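PDB 5LP5: penicillin-binding protein 2 (Pbp2) from Helicobacter pylori, which probably cross-links peptidoglycan as a penicillin-binding transpeptidase during cell-wall synthesis, and forms a complex with the shape-determining protein MreC. Local coordinates for residues Y153-L158 and L239-D244; N249-I254 and S269-N274; N304-P309 and N402-I407; E536-S541 and V562-G567. All blocks are in the same frame, centred on the assembly; numbering follows the deposited sequence.

Interaction 1. Residues Y153-L158 and L239-D244; sequences YPNNAL and LQKEAD
Leu-158 meets one flank of helix 237-246 almost entirely through a single methyl, CD1, and illustrates how a loop can rest on a helix through one branched side chain. Its CG stands anti to the backbone N (chi1 -174°), which carries the isobutyl group away from the loop and over three helical residues. CD1 lies 3.8 Å from CB of Gln-240 and 4.1 Å from CG of Lys-241, while one turn further along it comes within 3.8 Å of OD2 of Asp-244. Gln-240 bends at its second torsion and also brings NE2 to 4.0 Å from Leu-158 CD1. Beside this centre, Lys-241 runs out extended beyond CG and crosses the side chain of Asn-155 at about a right angle, its CE 4.0 Å from Asn-155 OD1.

Further out, the loop is shaped by two overlapping beta turns, type I from Tyr-153 to Asn-156 and type II' from Asn-155 to Leu-158, and Asn-276 donates to the carbonyl of Tyr-153. On the helix side, the polar ends are engaged with strand 264-270: OE1 of Gln-240 accepts from the backbone N of Ala-267, and OD1 of Asp-244 is bonded to the hydroxyl of Tyr-270. The contact thus joins a loop of the dimerisation-domain family region to a helix lying on the transpeptidase sheet. With the amide and carboxylate tied to that strand, what meets the leucine methyl is Gln-240 CB and NE2, Lys-241 CG and Asp-244 OD2, so the contact rests on van der Waals packing, and the directional bonds of Gln-240 and Asp-244 lie elsewhere.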
loop_
_atom_site.group_PDB
_atom_site.type_symbol
_atom_site.label_atom_id
_atom_site.label_comp_id
_atom_site.label_asym_id
_atom_site.label_seq_id
_atom_site.Cartn_x
_atom_site.Cartn_y
_atom_site.Cartn_z
ATOM N N TYR A 153 6.789 1.128 5.796
ATOM C CA TYR A 153 7.478 2.331 6.251
ATOM C C TYR A 153 8.885 2.270 5.657
ATOM O O TYR A 153 9.751 1.544 6.148
ATOM C CB TYR A 153 7.477 2.396 7.793
ATOM C CG TYR A 153 6.070 2.320 8.360
ATOM C CD1 TYR A 153 5.347 3.461 8.620
ATOM C CD2 TYR A 153 5.439 1.088 8.577
ATOM C CE1 TYR A 153 4.046 3.394 9.113
ATOM C CE2 TYR A 153 4.138 1.014 9.063
ATOM C CZ TYR A 153 3.451 2.170 9.326
ATOM O OH TYR A 153 2.173 2.124 9.798
ATOM N N PRO A 154 9.102 3.006 4.555
ATOM C CA PRO A 154 10.356 2.941 3.819
ATOM C C PRO A 154 11.563 3.221 4.679
ATOM O O PRO A 154 12.580 2.538 4.550
ATOM C CB PRO A 154 10.227 4.030 2.753
ATOM C CG PRO A 154 8.954 4.720 3.005
ATOM C CD PRO A 154 8.121 3.874 3.895
ATOM N N ASN A 155 11.460 4.197 5.567
ATOM C CA ASN A 155 12.629 4.571 6.366
ATOM C C ASN A 155 12.784 3.798 7.671
ATOM O O ASN A 155 13.635 4.119 8.487
ATOM C CB ASN A 155 12.611 6.068 6.634
ATOM C CG ASN A 155 12.570 6.859 5.366
ATOM O OD1 ASN A 155 13.591 7.318 4.878
ATOM N ND2 ASN A 155 11.398 6.995 4.812
ATOM N N ASN A 156 11.974 2.770 7.855
ATOM C CA ASN A 156 12.049 1.922 9.036
ATOM C C ASN A 156 11.804 2.606 10.376
ATOM O O ASN A 156 10.645 2.768 10.766
ATOM C CB ASN A 156 13.358 1.139 9.033
ATOM C CG ASN A 156 13.374 0.091 7.949
ATOM O OD1 ASN A 156 12.655 -0.905 8.006
ATOM N ND2 ASN A 156 14.140 0.345 6.927
ATOM N N ALA A 157 12.870 2.985 11.076
ATOM C CA ALA A 157 12.754 3.551 12.427
ATOM C C ALA A 157 12.866 5.067 12.442
ATOM O O ALA A 157 12.943 5.690 13.500
ATOM C CB ALA A 157 13.790 2.943 13.365
ATOM N N LEU A 158 12.858 5.668 11.264
ATOM C CA LEU A 158 12.857 7.109 11.176
ATOM C C LEU A 158 11.522 7.627 11.669
ATOM O O LEU A 158 10.484 7.241 11.147
ATOM C CB LEU A 158 13.099 7.567 9.741
ATOM C CG LEU A 158 13.262 9.078 9.622
ATOM C CD1 LEU A 158 14.596 9.503 10.216
ATOM C CD2 LEU A 158 13.156 9.498 8.167
ATOM N N LEU A 239 16.442 16.654 7.870
ATOM C CA LEU A 239 16.618 17.151 9.228
ATOM C C LEU A 239 16.447 16.065 10.289
ATOM O O LEU A 239 17.156 16.087 11.288
ATOM C CB LEU A 239 15.648 18.290 9.505
ATOM C CG LEU A 239 15.875 19.591 8.742
ATOM C CD1 LEU A 239 14.812 20.608 9.140
ATOM C CD2 LEU A 239 17.258 20.161 8.989
ATOM N N GLN A 240 15.518 15.129 10.081
ATOM C CA GLN A 240 15.332 14.006 11.014
ATOM C C GLN A 240 16.484 13.020 10.953
ATOM O O GLN A 240 16.875 12.449 11.971
ATOM C CB GLN A 240 14.030 13.252 10.765
ATOM C CG GLN A 240 12.831 13.777 11.565
ATOM C CD GLN A 240 12.574 13.083 12.895
ATOM O OE1 GLN A 240 11.927 13.664 13.745
ATOM N NE2 GLN A 240 13.036 11.844 13.068
ATOM N N LYS A 241 17.036 12.802 9.769
ATOM C CA LYS A 241 18.186 11.913 9.679
ATOM C C LYS A 241 19.368 12.514 10.421
ATOM O O LYS A 241 20.139 11.778 11.044
ATOM C CB LYS A 241 18.536 11.581 8.232
ATOM C CG LYS A 241 17.615 10.533 7.646
ATOM C CD LYS A 241 18.101 9.998 6.324
ATOM C CE LYS A 241 17.078 9.021 5.775
ATOM N NZ LYS A 241 17.480 8.503 4.439
ATOM N N GLU A 242 19.492 13.841 10.366
ATOM C CA GLU A 242 20.501 14.551 11.140
ATOM C C GLU A 242 20.259 14.304 12.611
ATOM O O GLU A 242 21.170 13.931 13.348
ATOM C CB GLU A 242 20.459 16.060 10.853
ATOM C CG GLU A 242 21.468 16.896 11.643
ATOM C CD GLU A 242 22.908 16.422 11.487
ATOM O OE1 GLU A 242 23.209 15.680 10.535
ATOM O OE2 GLU A 242 23.754 16.784 12.326
ATOM N N ALA A 243 19.014 14.513 13.026
ATOM C CA ALA A 243 18.596 14.295 14.406
ATOM C C ALA A 243 18.947 12.895 14.886
ATOM O O ALA A 243 19.483 12.733 15.962
ATOM C CB ALA A 243 17.112 14.540 14.537
ATOM N N ASP A 244 18.670 11.883 14.075
ATOM C CA ASP A 244 19.031 10.512 14.432
ATOM C C ASP A 244 20.540 10.408 14.628
ATOM O O ASP A 244 21.000 9.892 15.625
ATOM C CB ASP A 244 18.524 9.506 13.383
ATOM C CG ASP A 244 17.032 9.147 13.558
ATOM O OD1 ASP A 244 16.236 9.947 14.102
ATOM O OD2 ASP A 244 16.641 8.047 13.132
#

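Interaction 2. Residues N249-I254 and S269-N274; sequences NKRGAI and SYPEYN
Tyr-270 and Ile-254 are brought together by their first torsions: the ring of Tyr-270 leaves with CG anti to the carbonyl carbon (chi1 -55°), while Ile-254 places CG1 anti to its backbone N and leaves CG2 to do the touching. Ile-254 CG2 approaches the ring edge, 3.8 Å from Tyr-270 CE2. The ring also stacks with Phe-247, and both side chains pack on Ala-243 of helix 237-246.

Alongside, the backbones form an antiparallel hydrogen-bonded pair at Gly-252 and Tyr-270. Gly-252 N donates to Tyr-270 O at 3.1 Å; the return bond, Tyr-270 N to Gly-252 O, spans 2.9 Å. Ala-253 and Ser-269, the adjacent non-hydrogen-bonded pair, turn to the other face. Past Tyr-270 a cis peptide leads into Pro-271, whose CD lies 3.9 Å from CG of Arg-251. The bent arginine chain then carries NH1 to the hydroxyl of Tyr-537. Glu-272 folds back, its OE2 receiving the N-H of Ser-269 from above the carboxylate plane. Such pairing is that of a beta hairpin, here strands 252-258 and 264-270 of the five-stranded antiparallel sheet in the penicillin-binding transpeptidase fold.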
loop_
_atom_site.group_PDB
_atom_site.type_symbol
_atom_site.label_atom_id
_atom_site.label_comp_id
_atom_site.label_asym_id
_atom_site.label_seq_id
_atom_site.Cartn_x
_atom_site.Cartn_y
_atom_site.Cartn_z
ATOM N N ASN A 249 24.385 7.421 19.925
ATOM C CA ASN A 249 24.674 6.615 21.125
ATOM C C ASN A 249 24.000 7.188 22.360
ATOM O O ASN A 249 24.476 6.992 23.459
ATOM C CB ASN A 249 26.190 6.558 21.365
ATOM C CG ASN A 249 26.871 5.488 20.535
ATOM O OD1 ASN A 249 26.315 4.401 20.354
ATOM N ND2 ASN A 249 28.079 5.785 20.023
ATOM N N LYS A 250 22.894 7.895 22.175
ATOM C CA LYS A 250 22.285 8.684 23.239
ATOM C C LYS A 250 20.797 8.379 23.361
ATOM O O LYS A 250 20.137 8.042 22.386
ATOM C CB LYS A 250 22.470 10.184 22.951
ATOM C CG LYS A 250 23.868 10.574 22.484
ATOM C CD LYS A 250 24.065 12.079 22.399
ATOM C CE LYS A 250 25.540 12.418 22.200
ATOM N NZ LYS A 250 26.330 12.372 23.466
ATOM N N ARG A 251 20.257 8.492 24.565
ATOM C CA ARG A 251 18.803 8.484 24.747
ATOM C C ARG A 251 18.340 9.890 25.072
ATOM O O ARG A 251 19.069 10.670 25.664
ATOM C CB ARG A 251 18.364 7.544 25.865
ATOM C CG ARG A 251 18.731 6.101 25.614
ATOM C CD ARG A 251 20.071 5.782 26.238
ATOM N NE ARG A 251 20.862 4.907 25.391
ATOM C CZ ARG A 251 22.182 4.811 25.459
ATOM N NH1 ARG A 251 22.874 5.536 26.332
ATOM N NH2 ARG A 251 22.827 3.980 24.656
ATOM N N GLY A 252 17.116 10.211 24.669
ATOM C CA GLY A 252 16.566 11.537 24.917
ATOM C C GLY A 252 15.587 11.915 23.835
ATOM O O GLY A 252 14.855 11.064 23.345
ATOM N N ALA A 253 15.571 13.195 23.481
ATOM C CA ALA A 253 14.605 13.710 22.522
ATOM C C ALA A 253 15.034 15.053 21.953
ATOM O O ALA A 253 15.690 15.843 22.644
ATOM C CB ALA A 253 13.248 13.848 23.169
ATOM N N ILE A 254 14.639 15.299 20.703
ATOM C CA ILE A 254 14.993 16.539 20.013
ATOM C C ILE A 254 13.880 17.092 19.109
ATOM O O ILE A 254 13.177 16.343 18.445
ATOM C CB ILE A 254 16.291 16.382 19.212
ATOM C CG1 ILE A 254 16.654 17.704 18.550
ATOM C CG2 ILE A 254 16.163 15.274 18.177
ATOM C CD1 ILE A 254 18.093 17.733 18.104
ATOM N N SER A 269 12.727 10.737 19.254
ATOM C CA SER A 269 12.720 10.132 20.583
ATOM C C SER A 269 13.594 8.901 20.563
ATOM O O SER A 269 13.376 8.016 19.753
ATOM C CB SER A 269 11.298 9.750 21.025
ATOM O OG SER A 269 11.336 8.888 22.169
ATOM N N TYR A 270 14.557 8.831 21.478
ATOM C CA TYR A 270 15.649 7.860 21.340
ATOM C C TYR A 270 15.845 6.981 22.553
ATOM O O TYR A 270 16.080 7.479 23.662
ATOM C CB TYR A 270 16.948 8.579 20.992
ATOM C CG TYR A 270 16.765 9.417 19.765
ATOM C CD1 TYR A 270 16.891 8.858 18.496
ATOM C CD2 TYR A 270 16.394 10.762 19.860
ATOM C CE1 TYR A 270 16.689 9.629 17.351
ATOM C CE2 TYR A 270 16.186 11.534 18.725
ATOM C CZ TYR A 270 16.335 10.957 17.478
ATOM O OH TYR A 270 16.162 11.689 16.347
ATOM N N PRO A 271 15.769 5.661 22.343
ATOM C CA PRO A 271 15.677 4.979 21.059
ATOM C C PRO A 271 14.366 5.084 20.307
ATOM O O PRO A 271 13.310 5.020 20.915
ATOM C CB PRO A 271 15.868 3.494 21.430
ATOM C CG PRO A 271 16.295 3.450 22.842
ATOM C CD PRO A 271 15.830 4.713 23.467
ATOM N N GLU A 272 14.445 5.237 18.985
ATOM C CA GLU A 272 13.322 4.956 18.082
ATOM C C GLU A 272 13.234 3.416 17.903
ATOM O O GLU A 272 14.104 2.690 18.383
ATOM C CB GLU A 272 13.534 5.645 16.713
ATOM C CG GLU A 272 13.740 7.161 16.722
ATOM C CD GLU A 272 12.448 7.958 16.683
ATOM O OE1 GLU A 272 11.374 7.342 16.816
ATOM O OE2 GLU A 272 12.500 9.203 16.529
ATOM N N TYR A 273 12.192 2.927 17.219
ATOM C CA TYR A 273 12.060 1.497 16.882
ATOM C C TYR A 273 11.531 1.326 15.460
ATOM O O TYR A 273 10.986 2.259 14.892
ATOM C CB TYR A 273 11.153 0.764 17.882
ATOM C CG TYR A 273 9.710 1.234 17.913
ATOM C CD1 TYR A 273 8.718 0.557 17.214
ATOM C CD2 TYR A 273 9.339 2.356 18.641
ATOM C CE1 TYR A 273 7.389 0.993 17.230
ATOM C CE2 TYR A 273 8.021 2.798 18.661
ATOM C CZ TYR A 273 7.049 2.110 17.954
ATOM O OH TYR A 273 5.756 2.569 17.963
ATOM N N ASN A 274 11.695 0.133 14.894
ATOM C CA ASN A 274 11.424 -0.101 13.471
ATOM C C ASN A 274 9.987 -0.488 13.230
ATOM O O ASN A 274 9.592 -1.635 13.458
ATOM C CB ASN A 274 12.339 -1.173 12.896
ATOM C CG ASN A 274 12.116 -1.400 11.405
ATOM O OD1 ASN A 274 11.139 -0.937 10.811
ATOM N ND2 ASN A 274 13.052 -2.121 10.782
#

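Interaction 3. Residues N304-P309 and N402-I407; sequences NALYPP and NEFVGI
Phe-404 and Asn-304 join two extended segments in the transpeptidase domain, one of them the approach to helix 314-324, where an SxxK sequence probably marks the active-site serine, as in other penicillin-binding proteins. The segments run side by side in the same direction without forming a regular sheet, although a backbone bond between Phe-404 and Ala-303 lies next to the contact.

Asn-304 lies across the phenyl face: its CA stands over the middle of the ring, 3.9 Å from the Phe-404 centroid and only 13° off the normal, a CH-pi contact. The amide plane is perpendicular to the ring. With CG anti to the carbonyl carbon (chi1 -65°), the Asn-304 amide stays over the same face, ND2 above the CD1-CE1 rim of Phe-404, 3.3 Å from CE1, and donates to the backbone O of Asn-402, a bond modelled too short to trust. Leu-306 sits at the ring edge, with CG 4.1 Å from Phe-404 CD2. Leu-306 CD2 continues to Gly-406, 4.0 Å from CA, and passes 3.9 Å from the carbonyl O of Val-405.

Further along each segment, Tyr-307 and Ile-407 form backbone bonds with Ala-439 and Leu-438, so both segments are tied to the same neighbouring part of the chain. The contact therefore rests on packing: the phenyl face receives Asn-304 CA, its edge Leu-306, and the amide probably adds direction if the too-short bond is real.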
loop_
_atom_site.group_PDB
_atom_site.type_symbol
_atom_site.label_atom_id
_atom_site.label_comp_id
_atom_site.label_asym_id
_atom_site.label_seq_id
_atom_site.Cartn_x
_atom_site.Cartn_y
_atom_site.Cartn_z
ATOM N N ASN A 304 5.326 11.966 25.869
ATOM C CA ASN A 304 4.833 11.026 26.889
ATOM C C ASN A 304 5.914 10.623 27.888
ATOM O O ASN A 304 6.050 9.447 28.244
ATOM C CB ASN A 304 4.234 9.791 26.211
ATOM C CG ASN A 304 3.001 10.131 25.411
ATOM O OD1 ASN A 304 3.012 10.158 24.179
ATOM N ND2 ASN A 304 1.928 10.441 26.114
ATOM N N ALA A 305 6.674 11.619 28.330
ATOM C CA ALA A 305 7.759 11.436 29.298
ATOM C C ALA A 305 7.971 12.748 30.002
ATOM O O ALA A 305 7.927 13.821 29.365
ATOM C CB ALA A 305 9.049 11.017 28.625
ATOM N N LEU A 306 8.187 12.657 31.313
ATOM C CA LEU A 306 8.298 13.823 32.182
ATOM C C LEU A 306 9.710 13.920 32.798
ATOM O O LEU A 306 10.286 12.932 33.244
ATOM C CB LEU A 306 7.222 13.760 33.277
ATOM C CG LEU A 306 5.754 14.042 32.875
ATOM C CD1 LEU A 306 4.747 13.651 33.956
ATOM C CD2 LEU A 306 5.568 15.509 32.483
ATOM N N TYR A 307 10.270 15.123 32.791
ATOM C CA TYR A 307 11.586 15.369 33.362
ATOM C C TYR A 307 11.546 16.713 34.106
ATOM O O TYR A 307 10.764 17.585 33.744
ATOM C CB TYR A 307 12.657 15.461 32.275
ATOM C CG TYR A 307 12.760 14.310 31.295
ATOM C CD1 TYR A 307 12.060 14.324 30.100
ATOM C CD2 TYR A 307 13.611 13.255 31.532
ATOM C CE1 TYR A 307 12.177 13.289 29.192
ATOM C CE2 TYR A 307 13.751 12.221 30.628
ATOM C CZ TYR A 307 13.040 12.246 29.450
ATOM O OH TYR A 307 13.167 11.223 28.531
ATOM N N PRO A 308 12.386 16.879 35.150
ATOM C CA PRO A 308 12.511 18.200 35.772
ATOM C C PRO A 308 13.149 19.169 34.785
ATOM O O PRO A 308 14.181 18.844 34.198
ATOM C CB PRO A 308 13.441 17.958 36.981
ATOM C CG PRO A 308 13.503 16.486 37.159
ATOM C CD PRO A 308 13.226 15.866 35.819
ATOM N N PRO A 309 12.539 20.344 34.582
ATOM C CA PRO A 309 13.081 21.240 33.559
ATOM C C PRO A 309 14.478 21.791 33.879
ATOM O O PRO A 309 15.262 22.041 32.956
ATOM C CB PRO A 309 12.039 22.365 33.475
ATOM C CG PRO A 309 11.353 22.346 34.763
ATOM C CD PRO A 309 11.365 20.919 35.246
ATOM N N ASN A 402 -2.724 11.283 23.533
ATOM C CA ASN A 402 -2.265 11.280 24.923
ATOM C C ASN A 402 -1.048 12.139 25.184
ATOM O O ASN A 402 -0.066 11.625 25.670
ATOM C CB ASN A 402 -1.934 9.852 25.382
ATOM C CG ASN A 402 -3.164 9.033 25.701
ATOM O OD1 ASN A 402 -3.829 8.487 24.809
ATOM N ND2 ASN A 402 -3.453 8.905 26.996
ATOM N N GLU A 403 -1.095 13.434 24.895
ATOM C CA GLU A 403 -0.016 14.317 25.342
ATOM C C GLU A 403 -0.080 14.519 26.861
ATOM O O GLU A 403 -1.145 14.752 27.420
ATOM C CB GLU A 403 -0.090 15.665 24.654
ATOM C CG GLU A 403 1.160 16.490 24.873
ATOM C CD GLU A 403 0.998 17.915 24.419
ATOM O OE1 GLU A 403 0.031 18.197 23.681
ATOM O OE2 GLU A 403 1.842 18.746 24.807
ATOM N N PHE A 404 1.066 14.421 27.520
ATOM C CA PHE A 404 1.142 14.614 28.968
ATOM C C PHE A 404 1.134 16.084 29.348
ATOM O O PHE A 404 1.858 16.881 28.764
ATOM C CB PHE A 404 2.423 13.988 29.513
ATOM C CG PHE A 404 2.354 12.503 29.694
ATOM C CD1 PHE A 404 1.278 11.759 29.194
ATOM C CD2 PHE A 404 3.393 11.835 30.324
ATOM C CE1 PHE A 404 1.228 10.396 29.356
ATOM C CE2 PHE A 404 3.349 10.466 30.473
ATOM C CZ PHE A 404 2.261 9.751 30.001
ATOM N N VAL A 405 0.316 16.433 30.330
ATOM C CA VAL A 405 0.467 17.706 31.045
ATOM C C VAL A 405 1.509 17.504 32.103
ATOM O O VAL A 405 1.731 16.380 32.592
ATOM C CB VAL A 405 -0.831 18.207 31.743
ATOM C CG1 VAL A 405 -1.916 18.496 30.708
ATOM C CG2 VAL A 405 -1.334 17.234 32.816
ATOM N N GLY A 406 2.127 18.598 32.493
ATOM C CA GLY A 406 3.153 18.505 33.504
ATOM C C GLY A 406 2.612 18.569 34.912
ATOM O O GLY A 406 1.486 18.170 35.198
ATOM N N ILE A 407 3.474 19.057 35.783
ATOM C CA ILE A 407 3.108 19.468 37.104
ATOM C C ILE A 407 3.876 20.736 37.366
ATOM O O ILE A 407 5.104 20.715 37.422
ATOM C CB ILE A 407 3.530 18.422 38.147
ATOM C CG1 ILE A 407 2.654 17.180 38.017
ATOM C CG2 ILE A 407 3.415 18.997 39.552
ATOM C CD1 ILE A 407 3.202 15.985 38.757
#

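Interaction 4. Residues E536-S541 and V562-G567; sequences EYFHRS and VEHGEG
An aromatic cluster of Tyr-537, Phe-538 and His-564 draws together two loops at one end of the transpeptidase sheet, that leading into strand 542-549 and that leaving the adjacent strand 556-562. His-564 sits at the third position of a type II beta turn from Val-562 to Gly-565, and its imidazole projects into the opposing loop.

There the ring is gripped at its edge and over one face. His-564 ND1 donates to Arg-540 O at 2.8 Å, nearly straight at 172° and almost exactly in the imidazole plane, which fixes the rotation of the ring. Over one face lies CA of Phe-538, 4.0 Å from the centroid of the His-564 ring. The Tyr-537 and His-564 rings meet obliquely, centroids 5.2 Å apart and planes at 69°; the Phe-538 ring is also oblique to the histidine, its CD1 3.6 Å from NE2. His-564 N donates to ND1 of His-542, which follows Ser-541.

Just past the turn, Glu-566 N bonds to Ser-541 O at 2.6 Å. Arg-540 and Glu-566 add a long salt bridge, each with a firmer outside partner: Met-535 O for Arg-540 NE, Lys-533 N for Glu-566 OE2. Glu-566 OE1 lies over one face of the guanidinium, 3.7 Å from Arg-540 NE, a charge attraction with no N-H aimed at it; Tyr-537 CA lies over the opposite face, toward its rim.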
loop_
_atom_site.group_PDB
_atom_site.type_symbol
_atom_site.label_atom_id
_atom_site.label_comp_id
_atom_site.label_asym_id
_atom_site.label_seq_id
_atom_site.Cartn_x
_atom_site.Cartn_y
_atom_site.Cartn_z
ATOM N N GLU A 536 28.541 6.808 37.666
ATOM C CA GLU A 536 28.053 5.695 36.837
ATOM C C GLU A 536 26.799 6.114 36.067
ATOM O O GLU A 536 26.007 6.892 36.572
ATOM C CB GLU A 536 27.770 4.458 37.702
ATOM C CG GLU A 536 27.617 3.155 36.918
ATOM C CD GLU A 536 26.179 2.842 36.520
ATOM O OE1 GLU A 536 25.273 3.042 37.355
ATOM O OE2 GLU A 536 25.962 2.393 35.370
ATOM N N TYR A 537 26.641 5.578 34.858
ATOM C CA TYR A 537 25.733 6.134 33.843
ATOM C C TYR A 537 24.323 6.523 34.336
ATOM O O TYR A 537 23.866 7.629 34.072
ATOM C CB TYR A 537 25.654 5.190 32.632
ATOM C CG TYR A 537 24.830 5.741 31.491
ATOM C CD1 TYR A 537 25.430 6.229 30.322
ATOM C CD2 TYR A 537 23.444 5.769 31.574
ATOM C CE1 TYR A 537 24.659 6.743 29.288
ATOM C CE2 TYR A 537 22.674 6.270 30.547
ATOM C CZ TYR A 537 23.268 6.758 29.419
ATOM O OH TYR A 537 22.409 7.229 28.450
ATOM N N PHE A 538 23.640 5.632 35.048
ATOM C CA PHE A 538 22.226 5.873 35.426
ATOM C C PHE A 538 22.017 6.867 36.568
ATOM O O PHE A 538 20.907 7.335 36.802
ATOM C CB PHE A 538 21.540 4.549 35.754
ATOM C CG PHE A 538 21.199 3.764 34.541
ATOM C CD1 PHE A 538 20.126 4.146 33.760
ATOM C CD2 PHE A 538 21.975 2.692 34.145
ATOM C CE1 PHE A 538 19.809 3.453 32.613
ATOM C CE2 PHE A 538 21.669 1.991 33.001
ATOM C CZ PHE A 538 20.583 2.370 32.233
ATOM N N HIS A 539 23.084 7.168 37.292
ATOM C CA HIS A 539 23.012 8.134 38.393
ATOM C C HIS A 539 23.150 9.576 37.901
ATOM O O HIS A 539 22.816 10.527 38.617
ATOM C CB HIS A 539 24.070 7.796 39.443
ATOM C CG HIS A 539 23.557 6.884 40.506
ATOM N ND1 HIS A 539 23.787 5.524 40.509
ATOM C CD2 HIS A 539 22.780 7.141 41.585
ATOM C CE1 HIS A 539 23.195 4.986 41.561
ATOM N NE2 HIS A 539 22.578 5.945 42.230
ATOM N N ARG A 540 23.605 9.715 36.659
ATOM C CA ARG A 540 23.934 11.003 36.091
ATOM C C ARG A 540 22.707 11.867 35.907
ATOM O O ARG A 540 21.618 11.382 35.564
ATOM C CB ARG A 540 24.627 10.812 34.751
ATOM C CG ARG A 540 25.987 10.141 34.867
ATOM C CD ARG A 540 26.597 9.862 33.498
ATOM N NE ARG A 540 27.884 9.186 33.623
ATOM C CZ ARG A 540 28.611 8.741 32.603
ATOM N NH1 ARG A 540 28.193 8.887 31.352
ATOM N NH2 ARG A 540 29.766 8.132 32.839
ATOM N N SER A 541 22.909 13.164 36.142
ATOM C CA SER A 541 21.903 14.185 35.880
ATOM C C SER A 541 21.534 14.225 34.368
ATOM O O SER A 541 22.387 13.977 33.503
ATOM C CB SER A 541 22.440 15.549 36.352
ATOM O OG SER A 541 23.204 15.434 37.553
ATOM N N VAL A 562 19.134 15.170 26.567
ATOM C CA VAL A 562 19.865 13.897 26.584
ATOM C C VAL A 562 19.801 13.246 27.958
ATOM O O VAL A 562 20.326 13.778 28.935
ATOM C CB VAL A 562 21.347 14.041 26.169
ATOM C CG1 VAL A 562 22.074 12.711 26.291
ATOM C CG2 VAL A 562 21.456 14.544 24.743
ATOM N N GLU A 563 19.162 12.086 28.026
ATOM C CA GLU A 563 19.055 11.375 29.283
ATOM C C GLU A 563 20.448 11.066 29.815
ATOM O O GLU A 563 21.288 10.528 29.097
ATOM C CB GLU A 563 18.219 10.098 29.134
ATOM C CG GLU A 563 16.722 10.374 29.102
ATOM C CD GLU A 563 15.885 9.113 29.046
ATOM O OE1 GLU A 563 16.444 8.022 29.202
ATOM O OE2 GLU A 563 14.665 9.202 28.850
ATOM N N HIS A 564 20.677 11.444 31.073
ATOM C CA HIS A 564 21.944 11.224 31.749
ATOM C C HIS A 564 23.073 11.974 31.045
ATOM O O HIS A 564 24.245 11.598 31.138
ATOM C CB HIS A 564 22.200 9.722 31.867
ATOM C CG HIS A 564 21.099 8.994 32.587
ATOM N ND1 HIS A 564 20.655 9.365 33.843
ATOM C CD2 HIS A 564 20.343 7.929 32.225
ATOM C CE1 HIS A 564 19.688 8.545 34.226
ATOM N NE2 HIS A 564 19.479 7.663 33.264
ATOM N N GLY A 565 22.694 13.064 30.365
ATOM C CA GLY A 565 23.627 13.917 29.618
ATOM C C GLY A 565 24.551 14.709 30.515
ATOM O O GLY A 565 25.406 15.458 30.039
ATOM N N GLU A 566 24.340 14.578 31.822
ATOM C CA GLU A 566 25.332 14.968 32.812
ATOM C C GLU A 566 25.694 16.439 32.694
ATOM O O GLU A 566 26.825 16.804 32.985
ATOM C CB GLU A 566 26.608 14.091 32.670
ATOM C CG GLU A 566 27.503 14.040 33.918
ATOM C CD GLU A 566 28.716 13.116 33.788
ATOM O OE1 GLU A 566 28.949 12.602 32.664
ATOM O OE2 GLU A 566 29.447 12.923 34.811
ATOM N N GLY A 567 24.766 17.287 32.269
ATOM C CA GLY A 567 25.057 18.721 32.199
ATOM C C GLY A 567 24.686 19.409 30.896
ATOM O O GLY A 567 25.046 18.955 29.804
#

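How the interactions relate
The four contacts show bonding changing with place in the fold. Interaction 2 is the buried one, a backbone-paired hairpin; interaction 4 lies at the surface and combines one histidine-to-carbonyl bond, one backbone bond, an aromatic cluster and a long salt bridge; interactions 1 and 3 are partly buried and dominated by packing. They follow one another in space as 1, 2, 4, 3. Tyr-270 of interaction 2 holds the helix of interaction 1, and Arg-251 O receives the N-H of Glu-563, linking the hairpin to interaction 4. That glutamate's OE2 also bonds to Tyr-307 OH, tying interaction 3 to 4. Interactions 1 and 3 remain apart, their nearest atoms separated by about 14 Å, and interaction 1 alone involves the dimerisation-domain family region.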